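Local atomic coordinates of putative gdp-fucose protein o-fucosyltransferase 1 (Caenorhabditis elegans, PDB entry 3ZY2), a protein that belongs to the protein O-fucosyltransferase 1 family, with a GT-B fold of two Rossmann-like halves, and holds a bound guanosine-5'-diphosphate. Residues A241-C245 and L246-H250. Numbering follows the deposited sequence.
Sequences ASEQC and LGEGH
The imidazole of His250 meets Ser242 OG at its edge, near the ring plane, with Gly247 O also at the rim; one face is covered by Leu246 CD1, set 3.9 Å above the ring centre. A serine suits its place because its hydroxyl is hydrogen-bonded to the backbone N-H of Leu239. The other flat group, the carboxylate of Glu243, takes the Gly249 N-H on the anti lone pair of OE2, 2.9 Å from N and almost straight at 174°. With CG beside its own backbone N (chi1 -60°) and the chain extended beyond, Glu243 runs past Gly247 O, CG to O 3.3 Å, and spans the turn. Behind it the short helix ends: Ser242 O accepts from both Cys245 N and Leu246 N (3.2 Å to the latter), while the bond from Gly247 N to Glu243 O is weak. Gly247 and Gly249 readily adopt the positive phi that turns the chain back. Cys245, whose SG packs 3.8 Å from Leu246 CG, ties this helix end by disulfide to Cys332, two residues before the GDP-pocket residue Ser334. The Gly249 bond should stabilise Glu243 as carboxylate, whereas nearby Glu248 would mildly oppose it.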
ATOM      1  N   ALA A 241      17.545   9.122  -2.847  1.00 17.62           N
ATOM      2  CA  ALA A 241      18.742   8.782  -2.081  1.00 16.53           C
ATOM      3  C   ALA A 241      19.354   9.953  -1.310  1.00 16.71           C
ATOM      4  O   ALA A 241      20.477   9.851  -0.800  1.00 16.87           O
ATOM      5  CB  ALA A 241      19.790   8.157  -3.002  1.00 15.61           C
ATOM      6  N   SER A 242      18.641  11.072  -1.222  1.00 17.34           N
ATOM      7  CA  SER A 242      19.255  12.305  -0.714  1.00 18.08           C
ATOM      8  C   SER A 242      19.881  12.216   0.693  1.00 18.44           C
ATOM      9  O   SER A 242      20.779  12.989   1.023  1.00 18.56           O
ATOM     10  CB  SER A 242      18.259  13.461  -0.807  1.00 19.68           C
ATOM     11  OG  SER A 242      17.125  13.186  -0.005  1.00 20.57           O
ATOM     12  N   GLU A 243      19.424  11.277   1.519  1.00 18.41           N
ATOM     13  CA  GLU A 243      20.013  11.099   2.866  1.00 19.43           C
ATOM     14  C   GLU A 243      21.453  10.560   2.831  1.00 19.40           C
ATOM     15  O   GLU A 243      22.172  10.616   3.830  1.00 19.54           O
ATOM     16  CB  GLU A 243      19.107  10.234   3.738  1.00 19.83           C
ATOM     17  CG  GLU A 243      17.702  10.866   3.927  1.00 21.22           C
ATOM     18  CD  GLU A 243      16.654   9.886   4.435  1.00 22.04           C
ATOM     19  OE1 GLU A 243      16.265   8.947   3.693  1.00 22.23           O
ATOM     20  OE2 GLU A 243      16.199  10.073   5.594  1.00 23.79           O
ATOM     21  N   GLN A 244      21.894  10.086   1.666  1.00 17.87           N
ATOM     22  CA  GLN A 244      23.279   9.647   1.533  1.00 18.02           C
ATOM     23  C   GLN A 244      24.280  10.787   1.656  1.00 18.85           C
ATOM     24  O   GLN A 244      25.436  10.549   2.008  1.00 19.95           O
ATOM     25  CB  GLN A 244      23.492   8.903   0.216  1.00 16.55           C
ATOM     26  CG  GLN A 244      23.583   9.803  -1.012  1.00 16.41           C
ATOM     27  CD  GLN A 244      23.892   9.010  -2.260  1.00 16.28           C
ATOM     28  OE1 GLN A 244      24.781   8.142  -2.269  1.00 15.46           O
ATOM     29  NE2 GLN A 244      23.152   9.296  -3.336  1.00 13.83           N
ATOM     30  N   CYS A 245      23.855  12.015   1.378  1.00 20.32           N
ATOM     31  CA  CYS A 245      24.741  13.165   1.591  1.00 21.84           C
ATOM     32  C   CYS A 245      24.281  14.141   2.677  1.00 23.07           C
ATOM     33  O   CYS A 245      25.116  14.839   3.253  1.00 24.39           O
ATOM     34  CB  CYS A 245      25.008  13.929   0.297  1.00 22.69           C
ATOM     35  SG  CYS A 245      23.645  14.928  -0.332  1.00 24.08           S
ATOM     36  N   LEU A 246      22.981  14.181   2.948  1.00 23.86           N
ATOM     37  CA  LEU A 246      22.424  15.144   3.922  1.00 25.36           C
ATOM     38  C   LEU A 246      22.009  14.511   5.251  1.00 26.39           C
ATOM     39  O   LEU A 246      21.495  15.214   6.146  1.00 27.08           O
ATOM     40  CB  LEU A 246      21.238  15.899   3.317  1.00 25.97           C
ATOM     41  CG  LEU A 246      21.578  16.850   2.171  1.00 26.87           C
ATOM     42  CD1 LEU A 246      20.340  17.059   1.304  1.00 29.34           C
ATOM     43  CD2 LEU A 246      22.127  18.175   2.680  1.00 30.69           C
ATOM     44  N   GLY A 247      22.217  13.200   5.383  1.00 25.76           N
ATOM     45  CA  GLY A 247      21.913  12.483   6.633  1.00 26.49           C
ATOM     46  C   GLY A 247      20.451  12.121   6.766  1.00 26.81           C
ATOM     47  O   GLY A 247      19.609  12.603   5.985  1.00 26.14           O
ATOM     48  N   GLU A 248      20.134  11.257   7.733  1.00 27.81           N
ATOM     49  CA  GLU A 248      18.740  10.863   7.982  1.00 29.46           C
ATOM     50  C   GLU A 248      17.867  12.094   8.233  1.00 30.10           C
ATOM     51  O   GLU A 248      18.247  12.983   9.007  1.00 31.99           O
ATOM     52  CB  GLU A 248      18.641   9.906   9.172  1.00 30.75           C
ATOM     53  CG  GLU A 248      17.273   9.267   9.318  1.00 34.47           C
ATOM     54  CD  GLU A 248      17.272   8.059  10.241  1.00 40.11           C
ATOM     55  OE1 GLU A 248      17.653   8.202  11.423  1.00 42.36           O
ATOM     56  OE2 GLU A 248      16.889   6.962   9.765  1.00 42.64           O
ATOM     57  N   GLY A 249      16.720  12.153   7.558  1.00 29.84           N
ATOM     58  CA  GLY A 249      15.778  13.274   7.712  1.00 30.55           C
ATOM     59  C   GLY A 249      16.406  14.626   7.399  1.00 30.33           C
ATOM     60  O   GLY A 249      15.891  15.664   7.815  1.00 31.28           O
ATOM     61  N   HIS A 250      17.517  14.606   6.652  1.00 29.98           N
ATOM     62  CA  HIS A 250      18.243  15.819   6.229  1.00 30.19           C
ATOM     63  C   HIS A 250      18.790  16.654   7.386  1.00 32.08           C
ATOM     64  O   HIS A 250      18.759  17.890   7.340  1.00 32.58           O
ATOM     65  CB  HIS A 250      17.365  16.692   5.322  1.00 30.46           C
ATOM     66  CG  HIS A 250      17.164  16.140   3.943  1.00 28.45           C
ATOM     67  ND1 HIS A 250      17.638  14.905   3.546  1.00 28.87           N
ATOM     68  CD2 HIS A 250      16.509  16.652   2.876  1.00 27.73           C
ATOM     69  CE1 HIS A 250      17.292  14.691   2.290  1.00 25.01           C
ATOM     70  NE2 HIS A 250      16.610  15.736   1.859  1.00 29.55           N
TER